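Local coordinates for type I modular polyketide synthase (Streptomyces albus subsp. albus, PDB 6IYT), which probably loads an ethylmalonyl extender unit from coenzyme A during salinomycin assembly, as the acyltransferase domain of module 14, at residues Glu89-Leu95 with Pro109-Ser115; Glu414-Gln418 with Glu437-Val443; Phe37-Val43 with Pro428-Leu432; Arg59-Gly63 with Leu106-Asp110. All coordinates share one frame; numbering follows the deposited sequence.

All four contacts lie in or beside the small three-stranded antiparallel sheet 43-49, 90-96, 111-114 that accompanies the acyltransferase domain. Contact 1 pairs two of its strands. Contact 4, about 10 Å away between centres, fastens the loop before strand 111-114 to helix 52-67 and shares Pro109 and Asp110 with contact 1. Contacts 2 and 3 use opposite ends of helix 428-439, and their centres are about 20 Å apart. Contact 3 joins residues near the modelled N-terminus to this late helix, so contacts 1 and 4 fall between its segments along the chain. Contact 2 reaches the four-stranded parallel sheet. The late helix thus bridges the two sheets.

Contact 1 (Glu89-Leu95 with Pro109-Ser115); sequences EHRAVVL and PDVAGVS
An antiparallel strand pair within the three-stranded sheet joins His90-Leu95 to Val111-Val114. Arg91 with Gly113 and Val93 with Val111 are hydrogen-bonded pairs. Arg91 N donates to Gly113 O at 2.9 Å, and Val93 N donates to Val111 O at 2.8 Å. The return bonds come from Gly113 N and Val111 N. Ser115 N adds another to Glu89 O. A classic beta bulge at Asp110 and Val111, both facing Val93, ends the regular pairing. There the Asp110 side chain takes over. Leu95 N donates to Asp110 OD1 at 2.8 Å and meets it from above the carboxylate plane. A water donates to Leu95 O and lies very close to Asp110 OD2, which also forms a salt bridge with Arg429.

His90 and Val114 point the same way, side by side, with Val114 CG2 3.6 Å from His90 ND1. The other branch, CG1, is anti to the backbone N (chi1 177°) and packs 3.6 Å from Glu89 CG. Ala92 CB touches Pro109 CB at 3.9 Å. Val94 CG2 reaches the same proline carbon. The extended Arg91 chain sets one face of its guanidinium against Ser115, whose CB lies 4.0 Å from the plane, over its centre. Arg91 NH1 is hydrogen-bonded to Trp439 O and NE to Phe88 O, and the group also makes a cation-pi contact with Trp439; together these should fix its rotation.

Strand 43-49 pairs with the other edge of 90-96. Helix 428-439 packs on Val93 and Leu95, while helix 52-67 meets His90, Ala92 and Pro109 on the other face.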
loop_
_atom_site.group_PDB
_atom_site.type_symbol
_atom_site.label_atom_id
_atom_site.label_comp_id
_atom_site.label_asym_id
_atom_site.label_seq_id
_atom_site.Cartn_x
_atom_site.Cartn_y
_atom_site.Cartn_z
ATOM N N GLU A 89 1.223 -6.723 -26.079
ATOM C CA GLU A 89 0.917 -5.381 -25.558
ATOM C C GLU A 89 -0.502 -5.221 -24.968
ATOM O O GLU A 89 -0.683 -4.523 -23.952
ATOM C CB GLU A 89 1.169 -4.329 -26.671
ATOM C CG GLU A 89 0.866 -2.877 -26.295
ATOM C CD GLU A 89 1.200 -1.862 -27.425
ATOM O OE1 GLU A 89 1.208 -2.243 -28.609
ATOM O OE2 GLU A 89 1.374 -0.667 -27.125
ATOM N N HIS A 90 -1.512 -5.773 -25.636
ATOM C CA HIS A 90 -2.900 -5.627 -25.204
ATOM C C HIS A 90 -3.262 -6.843 -24.353
ATOM O O HIS A 90 -3.110 -8.005 -24.805
ATOM C CB HIS A 90 -3.839 -5.556 -26.413
ATOM C CG HIS A 90 -3.685 -4.305 -27.227
ATOM N ND1 HIS A 90 -4.638 -3.313 -27.238
ATOM C CD2 HIS A 90 -2.632 -3.825 -27.929
ATOM C CE1 HIS A 90 -4.209 -2.304 -27.983
ATOM N NE2 HIS A 90 -2.992 -2.585 -28.402
ATOM N N ARG A 91 -3.766 -6.591 -23.150
ATOM C CA ARG A 91 -3.792 -7.630 -22.126
ATOM C C ARG A 91 -5.111 -7.666 -21.409
ATOM O O ARG A 91 -5.744 -6.651 -21.217
ATOM C CB ARG A 91 -2.649 -7.386 -21.129
ATOM C CG ARG A 91 -1.267 -7.527 -21.741
ATOM C CD ARG A 91 -0.186 -7.202 -20.731
ATOM N NE ARG A 91 1.107 -7.283 -21.347
ATOM C CZ ARG A 91 2.277 -7.259 -20.718
ATOM N NH1 ARG A 91 2.353 -7.020 -19.415
ATOM N NH2 ARG A 91 3.416 -7.284 -21.452
ATOM N N ALA A 92 -5.534 -8.864 -21.026
ATOM C CA ALA A 92 -6.686 -9.028 -20.173
ATOM C C ALA A 92 -6.473 -10.155 -19.200
ATOM O O ALA A 92 -5.741 -11.120 -19.494
ATOM C CB ALA A 92 -7.935 -9.278 -20.994
ATOM N N VAL A 93 -7.208 -10.101 -18.092
ATOM C CA VAL A 93 -7.233 -11.180 -17.142
ATOM C C VAL A 93 -8.673 -11.494 -16.760
ATOM O O VAL A 93 -9.453 -10.604 -16.421
ATOM C CB VAL A 93 -6.440 -10.833 -15.903
ATOM C CG1 VAL A 93 -6.486 -11.962 -14.899
ATOM C CG2 VAL A 93 -5.004 -10.436 -16.280
ATOM N N VAL A 94 -9.007 -12.770 -16.827
ATOM C CA VAL A 94 -10.260 -13.283 -16.329
ATOM C C VAL A 94 -10.030 -14.042 -15.021
ATOM O O VAL A 94 -9.095 -14.835 -14.933
ATOM C CB VAL A 94 -10.876 -14.267 -17.373
ATOM C CG1 VAL A 94 -12.253 -14.682 -16.959
ATOM C CG2 VAL A 94 -10.926 -13.606 -18.737
ATOM N N LEU A 95 -10.976 -13.911 -14.085
ATOM C CA LEU A 95 -10.916 -14.605 -12.789
ATOM C C LEU A 95 -12.129 -15.480 -12.583
ATOM O O LEU A 95 -13.234 -15.118 -12.985
ATOM C CB LEU A 95 -10.820 -13.607 -11.647
ATOM C CG LEU A 95 -9.674 -12.585 -11.733
ATOM C CD1 LEU A 95 -9.793 -11.633 -10.567
ATOM C CD2 LEU A 95 -8.329 -13.267 -11.726
ATOM N N PRO A 109 -13.790 -9.504 -19.567
ATOM C CA PRO A 109 -12.767 -9.827 -18.589
ATOM C C PRO A 109 -12.784 -8.888 -17.388
ATOM O O PRO A 109 -13.084 -7.688 -17.524
ATOM C CB PRO A 109 -11.474 -9.649 -19.377
ATOM C CG PRO A 109 -11.871 -10.010 -20.774
ATOM C CD PRO A 109 -13.252 -9.445 -20.931
ATOM N N ASP A 110 -12.311 -9.377 -16.277
ATOM C CA ASP A 110 -12.269 -8.578 -15.043
ATOM C C ASP A 110 -11.367 -7.333 -15.149
ATOM O O ASP A 110 -11.724 -6.253 -14.672
ATOM C CB ASP A 110 -11.844 -9.467 -13.877
ATOM C CG ASP A 110 -12.788 -10.682 -13.684
ATOM O OD1 ASP A 110 -12.652 -11.687 -14.443
ATOM O OD2 ASP A 110 -13.638 -10.661 -12.744
ATOM N N VAL A 111 -10.227 -7.477 -15.800
ATOM C CA VAL A 111 -9.253 -6.400 -15.924
ATOM C C VAL A 111 -8.703 -6.452 -17.331
ATOM O O VAL A 111 -8.400 -7.546 -17.848
ATOM C CB VAL A 111 -8.072 -6.581 -14.916
ATOM C CG1 VAL A 111 -7.129 -5.424 -15.003
ATOM C CG2 VAL A 111 -8.595 -6.687 -13.498
ATOM N N ALA A 112 -8.596 -5.298 -17.961
ATOM C CA ALA A 112 -7.994 -5.196 -19.281
ATOM C C ALA A 112 -7.210 -3.932 -19.378
ATOM O O ALA A 112 -7.549 -2.913 -18.739
ATOM C CB ALA A 112 -9.045 -5.253 -20.371
ATOM N N GLY A 113 -6.152 -3.962 -20.155
ATOM C CA GLY A 113 -5.332 -2.783 -20.310
ATOM C C GLY A 113 -4.293 -2.916 -21.402
ATOM O O GLY A 113 -4.223 -3.923 -22.096
ATOM N N VAL A 114 -3.502 -1.869 -21.582
ATOM C CA VAL A 114 -2.470 -1.874 -22.603
ATOM C C VAL A 114 -1.135 -1.562 -21.941
ATOM O O VAL A 114 -1.053 -0.674 -21.093
ATOM C CB VAL A 114 -2.776 -0.823 -23.704
ATOM C CG1 VAL A 114 -1.661 -0.790 -24.721
ATOM C CG2 VAL A 114 -4.110 -1.128 -24.380
ATOM N N SER A 115 -0.125 -2.360 -22.245
ATOM C CA SER A 115 1.185 -2.220 -21.618
ATOM C C SER A 115 1.783 -0.852 -21.939
ATOM O O SER A 115 1.730 -0.393 -23.107
ATOM C CB SER A 115 2.110 -3.337 -22.061
ATOM O OG SER A 115 3.337 -3.266 -21.390
HETATM O O HOH W 1 -14.874 -12.844 -12.358
#

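Contact 2 (Glu414-Gln418 with Glu437-Val443); sequences EVLAQ and EAWTRGV
Glu414 OE1 approaches Arg441 NH2 to 4.1 Å. The oxygen lies well out of the guanidinium plane, so the opposite charges only lie near each other, beyond a salt bridge, and no N-H points at the carboxylate. Val415 supplies its backbone oxygen. Arg441 NH2 donates to Val415 O at 3.2 Å, a fairly straight bond at 160°. The oxygen sits at the guanidinium edge, but the donor stands above the carbonyl plane and misses the lone pairs.

Leu416 is the apolar centre. Its CD1 lies over one face of the guanidinium, 3.5 Å from Arg441 NH1. The arginine chain bends at chi2 (-92°) and again at chi3, which folds the head back over the leucine. Leu416 CD2 turns to the other side and meets Val443 CG2 at 3.5 Å, a tight carbon contact. It also touches Ala438 CA at 3.8 Å. A Schellman motif closes the helix at Gly442 and turns the chain toward Val443.

At Ala417, a water accepts from the backbone N and, weakly, from Arg441 NH1. Gln418 bends at chi2 (65°) and crosses Glu437 at about a right angle. Gln418 NE2 donates to Glu437 OE1 at 2.9 Å, nearly along the C-O axis of Glu437, with that oxygen in the amide plane of Gln418. Arg430 forms a salt bridge to the same oxygen.

These contacts tie the edge strand 416-418 of the parallel sheet to the C-terminal end of helix 428-439. The chemistry is polar at both ends and apolar in the middle. Arg441 probably eases the negative charge of Glu414, and Arg430 that of Glu437.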
loop_
_atom_site.group_PDB
_atom_site.type_symbol
_atom_site.label_atom_id
_atom_site.label_comp_id
_atom_site.label_asym_id
_atom_site.label_seq_id
_atom_site.Cartn_x
_atom_site.Cartn_y
_atom_site.Cartn_z
ATOM N N GLU A 414 2.820 9.883 -17.533
ATOM C CA GLU A 414 1.949 8.762 -17.148
ATOM C C GLU A 414 2.693 7.824 -16.232
ATOM O O GLU A 414 3.793 7.386 -16.563
ATOM C CB GLU A 414 1.525 7.982 -18.377
ATOM C CG GLU A 414 0.131 8.319 -18.876
ATOM C CD GLU A 414 -0.606 7.096 -19.386
ATOM O OE1 GLU A 414 0.037 6.026 -19.534
ATOM O OE2 GLU A 414 -1.832 7.193 -19.606
ATOM N N VAL A 415 2.077 7.468 -15.103
ATOM C CA VAL A 415 2.637 6.427 -14.221
ATOM C C VAL A 415 1.541 5.439 -13.805
ATOM O O VAL A 415 0.359 5.706 -14.013
ATOM C CB VAL A 415 3.249 7.038 -12.935
ATOM C CG1 VAL A 415 4.254 8.119 -13.282
ATOM C CG2 VAL A 415 2.158 7.606 -12.029
ATOM N N LEU A 416 1.947 4.263 -13.293
ATOM C CA LEU A 416 0.997 3.333 -12.672
ATOM C C LEU A 416 1.018 3.525 -11.164
ATOM O O LEU A 416 2.091 3.531 -10.554
ATOM C CB LEU A 416 1.358 1.899 -13.008
ATOM C CG LEU A 416 0.599 0.820 -12.240
ATOM C CD1 LEU A 416 -0.851 0.752 -12.649
ATOM C CD2 LEU A 416 1.282 -0.521 -12.444
ATOM N N ALA A 417 -0.144 3.800 -10.603
ATOM C CA ALA A 417 -0.308 3.912 -9.162
ATOM C C ALA A 417 -1.264 2.840 -8.687
ATOM O O ALA A 417 -2.456 2.862 -9.011
ATOM C CB ALA A 417 -0.826 5.296 -8.806
ATOM N N GLN A 418 -0.710 1.816 -8.073
ATOM C CA GLN A 418 -1.403 0.571 -7.881
ATOM C C GLN A 418 -1.467 0.287 -6.393
ATOM O O GLN A 418 -0.456 0.278 -5.742
ATOM C CB GLN A 418 -0.634 -0.534 -8.575
ATOM C CG GLN A 418 -1.238 -1.877 -8.378
ATOM C CD GLN A 418 -2.565 -1.965 -8.998
ATOM O OE1 GLN A 418 -2.715 -1.651 -10.174
ATOM N NE2 GLN A 418 -3.582 -2.293 -8.203
ATOM N N GLU A 437 -4.235 -5.607 -12.611
ATOM C CA GLU A 437 -4.186 -4.182 -12.854
ATOM C C GLU A 437 -2.758 -3.687 -13.150
ATOM O O GLU A 437 -2.561 -2.841 -14.026
ATOM C CB GLU A 437 -4.806 -3.428 -11.677
ATOM C CG GLU A 437 -6.331 -3.537 -11.660
ATOM C CD GLU A 437 -6.965 -3.018 -10.370
ATOM O OE1 GLU A 437 -6.233 -2.768 -9.374
ATOM O OE2 GLU A 437 -8.192 -2.845 -10.373
ATOM N N ALA A 438 -1.776 -4.237 -12.453
ATOM C CA ALA A 438 -0.360 -3.918 -12.727
ATOM C C ALA A 438 0.106 -4.528 -14.063
ATOM O O ALA A 438 0.693 -3.847 -14.901
ATOM C CB ALA A 438 0.510 -4.410 -11.599
ATOM N N TRP A 439 -0.139 -5.818 -14.231
ATOM C CA TRP A 439 0.392 -6.559 -15.386
ATOM C C TRP A 439 -0.229 -6.056 -16.691
ATOM O O TRP A 439 0.470 -5.922 -17.705
ATOM C CB TRP A 439 0.124 -8.053 -15.228
ATOM C CG TRP A 439 0.562 -8.917 -16.433
ATOM C CD1 TRP A 439 1.858 -9.251 -16.801
ATOM C CD2 TRP A 439 -0.283 -9.434 -17.450
ATOM N NE1 TRP A 439 1.837 -10.064 -17.914
ATOM C CE2 TRP A 439 0.534 -10.153 -18.358
ATOM C CE3 TRP A 439 -1.658 -9.417 -17.662
ATOM C CZ2 TRP A 439 0.006 -10.817 -19.454
ATOM C CZ3 TRP A 439 -2.173 -10.087 -18.760
ATOM C CH2 TRP A 439 -1.343 -10.801 -19.619
ATOM N N THR A 440 -1.522 -5.742 -16.670
ATOM C CA THR A 440 -2.167 -5.296 -17.897
ATOM C C THR A 440 -1.639 -3.946 -18.310
ATOM O O THR A 440 -1.761 -3.573 -19.484
ATOM C CB THR A 440 -3.701 -5.226 -17.810
ATOM O OG1 THR A 440 -4.076 -4.350 -16.747
ATOM C CG2 THR A 440 -4.309 -6.621 -17.618
ATOM N N ARG A 441 -1.014 -3.227 -17.373
ATOM C CA ARG A 441 -0.361 -1.937 -17.688
ATOM C C ARG A 441 1.138 -2.075 -17.926
ATOM O O ARG A 441 1.832 -1.069 -18.114
ATOM C CB ARG A 441 -0.593 -0.914 -16.571
ATOM C CG ARG A 441 -2.041 -0.509 -16.377
ATOM C CD ARG A 441 -2.426 0.722 -17.177
ATOM N NE ARG A 441 -1.423 1.792 -17.128
ATOM C CZ ARG A 441 -1.396 2.769 -16.224
ATOM N NH1 ARG A 441 -2.235 2.773 -15.198
ATOM N NH2 ARG A 441 -0.428 3.656 -16.274
ATOM N N GLY A 442 1.658 -3.303 -17.878
ATOM C CA GLY A 442 3.015 -3.570 -18.387
ATOM C C GLY A 442 4.018 -4.009 -17.333
ATOM O O GLY A 442 5.200 -4.188 -17.626
ATOM N N VAL A 443 3.557 -4.191 -16.103
ATOM C CA VAL A 443 4.420 -4.598 -15.043
ATOM C C VAL A 443 4.771 -6.062 -15.274
ATOM O O VAL A 443 3.874 -6.906 -15.439
ATOM C CB VAL A 443 3.759 -4.431 -13.655
ATOM C CG1 VAL A 443 4.589 -5.117 -12.580
ATOM C CG2 VAL A 443 3.583 -2.961 -13.316
HETATM O O HOH W 2 -2.456 4.508 -12.364
#

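Contact 3 (Phe37-Val43 with Pro428-Leu432); sequences FSGDPLV and PRRVL
The first turn of helix 428-439 receives the loop that leads into strand 43-49, and the meeting is almost wholly apolar. Phe37 lies against Pro428, Val431 and Leu432. Pro428 CB makes an off-centre CH-pi contact, 4.2 Å from the centroid of the Phe37 ring and 29° off its normal. Leu432 CD2 sits at the ring edge, 3.8 Å from Phe37 CE2. Phe37 and Val431 come from opposite directions, with Phe37 CZ 3.9 Å from Val431 CG1.

Leu42 makes the second half of the contact. Its CG stands between the backbone N and the carbonyl carbon (chi1 78°), a crowded position that swings both methyls toward the helix. Leu42 CD2 packs on Pro428 CB at 3.8 Å and also approaches Leu432 CD1. Leu42 CD1 lies over one face of the Arg429 guanidinium, 3.6 Å from Arg429 NH1. The arginine chain turns at chi3, and its NH2 forms a salt bridge with Asp110. The guanidinium thus has a charged partner at NH2 and a methyl against one face. Pro41 CB adds a looser touch to Pro428 CB at 4.1 Å.

Around these side chains, Leu95 of strand 90-96 packs on Leu42, Arg429 and Leu432. Helix 137-142 covers Pro428 and Val431. Val43 pairs with Gly96 as the loop enters the three-stranded sheet.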
loop_
_atom_site.group_PDB
_atom_site.type_symbol
_atom_site.label_atom_id
_atom_site.label_comp_id
_atom_site.label_asym_id
_atom_site.label_seq_id
_atom_site.Cartn_x
_atom_site.Cartn_y
_atom_site.Cartn_z
ATOM N N PHE A 37 -0.901 -18.919 -2.561
ATOM C CA PHE A 37 -2.242 -19.290 -2.094
ATOM C C PHE A 37 -2.298 -20.763 -1.676
ATOM O O PHE A 37 -1.646 -21.619 -2.298
ATOM C CB PHE A 37 -3.270 -19.031 -3.189
ATOM C CG PHE A 37 -3.338 -17.599 -3.627
ATOM C CD1 PHE A 37 -3.680 -16.613 -2.732
ATOM C CD2 PHE A 37 -3.081 -17.249 -4.926
ATOM C CE1 PHE A 37 -3.807 -15.301 -3.137
ATOM C CE2 PHE A 37 -3.170 -15.924 -5.335
ATOM C CZ PHE A 37 -3.519 -14.953 -4.431
ATOM N N SER A 38 -3.112 -21.050 -0.662
ATOM C CA SER A 38 -3.420 -22.418 -0.278
ATOM C C SER A 38 -4.853 -22.783 -0.672
ATOM O O SER A 38 -5.646 -21.930 -1.047
ATOM C CB SER A 38 -3.280 -22.565 1.229
ATOM O OG SER A 38 -4.101 -21.598 1.877
ATOM N N GLY A 39 -5.178 -24.066 -0.565
ATOM C CA GLY A 39 -6.538 -24.544 -0.860
ATOM C C GLY A 39 -6.941 -24.386 -2.321
ATOM O O GLY A 39 -6.154 -24.667 -3.236
ATOM N N ASP A 40 -8.144 -23.849 -2.534
ATOM C CA ASP A 40 -8.780 -23.851 -3.856
ATOM C C ASP A 40 -9.338 -22.464 -4.186
ATOM O O ASP A 40 -10.537 -22.297 -4.362
ATOM C CB ASP A 40 -9.900 -24.883 -3.898
ATOM C CG ASP A 40 -9.376 -26.299 -3.958
ATOM O OD1 ASP A 40 -8.547 -26.583 -4.841
ATOM O OD2 ASP A 40 -9.772 -27.119 -3.103
ATOM N N PRO A 41 -8.456 -21.476 -4.260
ATOM C CA PRO A 41 -8.841 -20.132 -4.611
ATOM C C PRO A 41 -9.292 -20.040 -6.092
ATOM O O PRO A 41 -9.001 -20.924 -6.902
ATOM C CB PRO A 41 -7.549 -19.353 -4.400
ATOM C CG PRO A 41 -6.492 -20.327 -4.795
ATOM C CD PRO A 41 -7.001 -21.683 -4.381
ATOM N N LEU A 42 -9.838 -18.919 -6.458
ATOM C CA LEU A 42 -10.073 -18.659 -7.829
ATOM C C LEU A 42 -8.758 -18.540 -8.594
ATOM O O LEU A 42 -7.681 -18.376 -8.004
ATOM C CB LEU A 42 -10.975 -17.415 -8.015
ATOM C CG LEU A 42 -10.397 -16.032 -7.872
ATOM C CD1 LEU A 42 -11.451 -14.990 -8.194
ATOM C CD2 LEU A 42 -9.861 -15.826 -6.481
ATOM N N VAL A 43 -8.877 -18.642 -9.912
ATOM C CA VAL A 43 -7.760 -18.828 -10.841
ATOM C C VAL A 43 -7.773 -17.592 -11.773
ATOM O O VAL A 43 -8.844 -17.210 -12.203
ATOM C CB VAL A 43 -8.096 -20.057 -11.754
ATOM C CG1 VAL A 43 -6.954 -20.387 -12.665
ATOM C CG2 VAL A 43 -8.528 -21.253 -10.900
ATOM N N PRO A 428 -8.067 -13.596 -2.128
ATOM C CA PRO A 428 -7.336 -13.856 -3.339
ATOM C C PRO A 428 -7.858 -13.082 -4.526
ATOM O O PRO A 428 -7.065 -12.644 -5.362
ATOM C CB PRO A 428 -7.517 -15.352 -3.531
ATOM C CG PRO A 428 -7.612 -15.860 -2.156
ATOM C CD PRO A 428 -8.359 -14.829 -1.384
ATOM N N ARG A 429 -9.168 -12.865 -4.613
ATOM C CA ARG A 429 -9.654 -12.072 -5.736
ATOM C C ARG A 429 -8.998 -10.677 -5.750
ATOM O O ARG A 429 -8.537 -10.209 -6.797
ATOM C CB ARG A 429 -11.160 -11.946 -5.764
ATOM C CG ARG A 429 -11.611 -10.937 -6.833
ATOM C CD ARG A 429 -13.109 -10.826 -6.930
ATOM N NE ARG A 429 -13.670 -11.966 -7.608
ATOM C CZ ARG A 429 -13.729 -12.074 -8.935
ATOM N NH1 ARG A 429 -14.305 -13.116 -9.470
ATOM N NH2 ARG A 429 -13.294 -11.077 -9.721
ATOM N N ARG A 430 -8.970 -10.013 -4.609
ATOM C CA ARG A 430 -8.341 -8.694 -4.534
ATOM C C ARG A 430 -6.860 -8.709 -4.915
ATOM O O ARG A 430 -6.404 -7.852 -5.675
ATOM C CB ARG A 430 -8.515 -8.074 -3.135
ATOM C CG ARG A 430 -7.932 -6.686 -3.011
ATOM C CD ARG A 430 -8.606 -5.697 -3.912
ATOM N NE ARG A 430 -7.843 -5.413 -5.134
ATOM C CZ ARG A 430 -8.218 -4.554 -6.075
ATOM N NH1 ARG A 430 -9.446 -4.038 -6.070
ATOM N NH2 ARG A 430 -7.408 -4.295 -7.095
ATOM N N VAL A 431 -6.110 -9.668 -4.408
ATOM C CA VAL A 431 -4.685 -9.789 -4.767
ATOM C C VAL A 431 -4.552 -9.978 -6.275
ATOM O O VAL A 431 -3.734 -9.319 -6.927
ATOM C CB VAL A 431 -4.007 -10.935 -4.017
ATOM C CG1 VAL A 431 -2.584 -11.141 -4.503
ATOM C CG2 VAL A 431 -4.020 -10.638 -2.508
ATOM N N LEU A 432 -5.225 -10.988 -6.801
ATOM C CA LEU A 432 -5.139 -11.259 -8.239
ATOM C C LEU A 432 -5.575 -10.070 -9.075
ATOM O O LEU A 432 -5.039 -9.854 -10.187
ATOM C CB LEU A 432 -5.977 -12.484 -8.601
ATOM C CG LEU A 432 -5.479 -13.840 -8.073
ATOM C CD1 LEU A 432 -6.460 -14.936 -8.465
ATOM C CD2 LEU A 432 -4.091 -14.165 -8.580
#

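Contact 4 (Arg59-Gly63 with Leu106-Asp110); sequences RARLG and LEAPD
Arg59 grips a single backbone oxygen, that of Leu106, with two nitrogens. Arg59 NE donates to Leu106 O at 2.7 Å and Arg59 NH2 to the same Leu106 O at 2.9 Å. The NE bond is the straighter, 151° at the hydrogen against 140° for NH2. Both donors lie in the carbonyl plane, and the oxygen lies in the guanidinium plane. This side-on grip sets the guanidinium edge-on to the carbonyl, fixes its rotation and gives the oxygen two donors. Glu107 O is also near the guanidinium edge, 3.2 Å from Arg59 NH2. The third nitrogen, NH1, forms a salt bridge with Glu56, one turn earlier in the same helix. Each nitrogen of the group therefore has an acceptor. The arginine chain bends at chi3 (47°), which brings NE round to the carbonyl.

Pro109 covers one face of the guanidinium. Its CD stands 3.4 Å above the plane, toward the rim, and Pro109 CG is 3.6 Å from Arg59 NE.

Leu106 also packs directly on the helix. Its CD1 reaches Leu62 CD1 at 3.9 Å, and the two side chains cross at about a right angle. The same Leu106 methyl lies 3.7 Å from Gly63 N, whose hydrogen is already given to Arg59 O in the helix.

Helix 52-67 is thereby fastened to the loop between helix 99-105 and strand 111-114. Trp45 of strand 43-49 touches both Leu62 and Leu106, and Val94 of strand 90-96 packs on Leu106.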
loop_
_atom_site.group_PDB
_atom_site.type_symbol
_atom_site.label_atom_id
_atom_site.label_comp_id
_atom_site.label_asym_id
_atom_site.label_seq_id
_atom_site.Cartn_x
_atom_site.Cartn_y
_atom_site.Cartn_z
ATOM N N ARG A 59 -9.518 -14.029 -27.135
ATOM C CA ARG A 59 -10.582 -14.376 -26.191
ATOM C C ARG A 59 -11.627 -15.273 -26.842
ATOM O O ARG A 59 -12.081 -16.241 -26.236
ATOM C CB ARG A 59 -11.238 -13.122 -25.632
ATOM C CG ARG A 59 -10.340 -12.375 -24.675
ATOM C CD ARG A 59 -10.768 -10.934 -24.503
ATOM N NE ARG A 59 -12.184 -10.834 -24.281
ATOM C CZ ARG A 59 -12.937 -9.831 -24.703
ATOM N NH1 ARG A 59 -12.391 -8.794 -25.329
ATOM N NH2 ARG A 59 -14.239 -9.844 -24.450
ATOM N N ALA A 60 -11.979 -14.973 -28.087
ATOM C CA ALA A 60 -12.954 -15.781 -28.827
ATOM C C ALA A 60 -12.433 -17.165 -29.161
ATOM O O ALA A 60 -13.179 -18.158 -29.067
ATOM C CB ALA A 60 -13.369 -15.058 -30.103
ATOM N N ARG A 61 -11.156 -17.257 -29.522
ATOM C CA ARG A 61 -10.551 -18.559 -29.885
ATOM C C ARG A 61 -10.405 -19.471 -28.641
ATOM O O ARG A 61 -10.684 -20.694 -28.696
ATOM C CB ARG A 61 -9.194 -18.344 -30.552
ATOM C CG ARG A 61 -9.309 -17.760 -31.963
ATOM C CD ARG A 61 -7.977 -17.266 -32.479
ATOM N NE ARG A 61 -7.018 -18.355 -32.586
ATOM C CZ ARG A 61 -7.010 -19.241 -33.568
ATOM N NH1 ARG A 61 -7.780 -19.043 -34.637
ATOM N NH2 ARG A 61 -6.124 -20.235 -33.556
ATOM N N LEU A 62 -10.021 -18.868 -27.522
ATOM C CA LEU A 62 -10.013 -19.593 -26.227
ATOM C C LEU A 62 -11.416 -20.105 -25.826
ATOM O O LEU A 62 -11.569 -21.251 -25.381
ATOM C CB LEU A 62 -9.450 -18.680 -25.138
ATOM C CG LEU A 62 -8.420 -19.245 -24.202
ATOM C CD1 LEU A 62 -8.479 -18.526 -22.862
ATOM C CD2 LEU A 62 -8.477 -20.757 -24.035
ATOM N N GLY A 63 -12.419 -19.248 -25.949
ATOM C CA GLY A 63 -13.795 -19.611 -25.650
ATOM C C GLY A 63 -14.238 -20.830 -26.444
ATOM O O GLY A 63 -14.817 -21.758 -25.911
ATOM N N LEU A 106 -14.566 -14.597 -20.405
ATOM C CA LEU A 106 -13.810 -14.146 -21.577
ATOM C C LEU A 106 -14.636 -13.170 -22.377
ATOM O O LEU A 106 -14.110 -12.376 -23.130
ATOM C CB LEU A 106 -13.405 -15.324 -22.461
ATOM C CG LEU A 106 -12.284 -16.195 -21.940
ATOM C CD1 LEU A 106 -12.241 -17.534 -22.642
ATOM C CD2 LEU A 106 -10.960 -15.488 -22.064
ATOM N N GLU A 107 -15.942 -13.189 -22.168
ATOM C CA GLU A 107 -16.806 -12.236 -22.826
ATOM C C GLU A 107 -16.705 -10.859 -22.195
ATOM O O GLU A 107 -16.984 -9.863 -22.847
ATOM C CB GLU A 107 -18.262 -12.718 -22.801
ATOM C CG GLU A 107 -18.557 -13.861 -23.765
ATOM C CD GLU A 107 -19.658 -14.790 -23.264
ATOM O OE1 GLU A 107 -20.137 -14.594 -22.120
ATOM O OE2 GLU A 107 -19.997 -15.763 -23.987
ATOM N N ALA A 108 -16.218 -10.793 -20.959
ATOM C CA ALA A 108 -16.110 -9.506 -20.254
ATOM C C ALA A 108 -15.056 -9.551 -19.173
ATOM O O ALA A 108 -15.377 -9.724 -17.992
ATOM C CB ALA A 108 -17.444 -9.137 -19.639
ATOM N N PRO A 109 -13.790 -9.504 -19.567
ATOM C CA PRO A 109 -12.767 -9.827 -18.589
ATOM C C PRO A 109 -12.784 -8.888 -17.388
ATOM O O PRO A 109 -13.084 -7.688 -17.524
ATOM C CB PRO A 109 -11.474 -9.649 -19.377
ATOM C CG PRO A 109 -11.871 -10.010 -20.774
ATOM C CD PRO A 109 -13.252 -9.445 -20.931
ATOM N N ASP A 110 -12.311 -9.377 -16.277
ATOM C CA ASP A 110 -12.269 -8.578 -15.043
ATOM C C ASP A 110 -11.367 -7.333 -15.149
ATOM O O ASP A 110 -11.724 -6.253 -14.672
ATOM C CB ASP A 110 -11.844 -9.467 -13.877
ATOM C CG ASP A 110 -12.788 -10.682 -13.684
ATOM O OD1 ASP A 110 -12.652 -11.687 -14.443
ATOM O OD2 ASP A 110 -13.638 -10.661 -12.744
#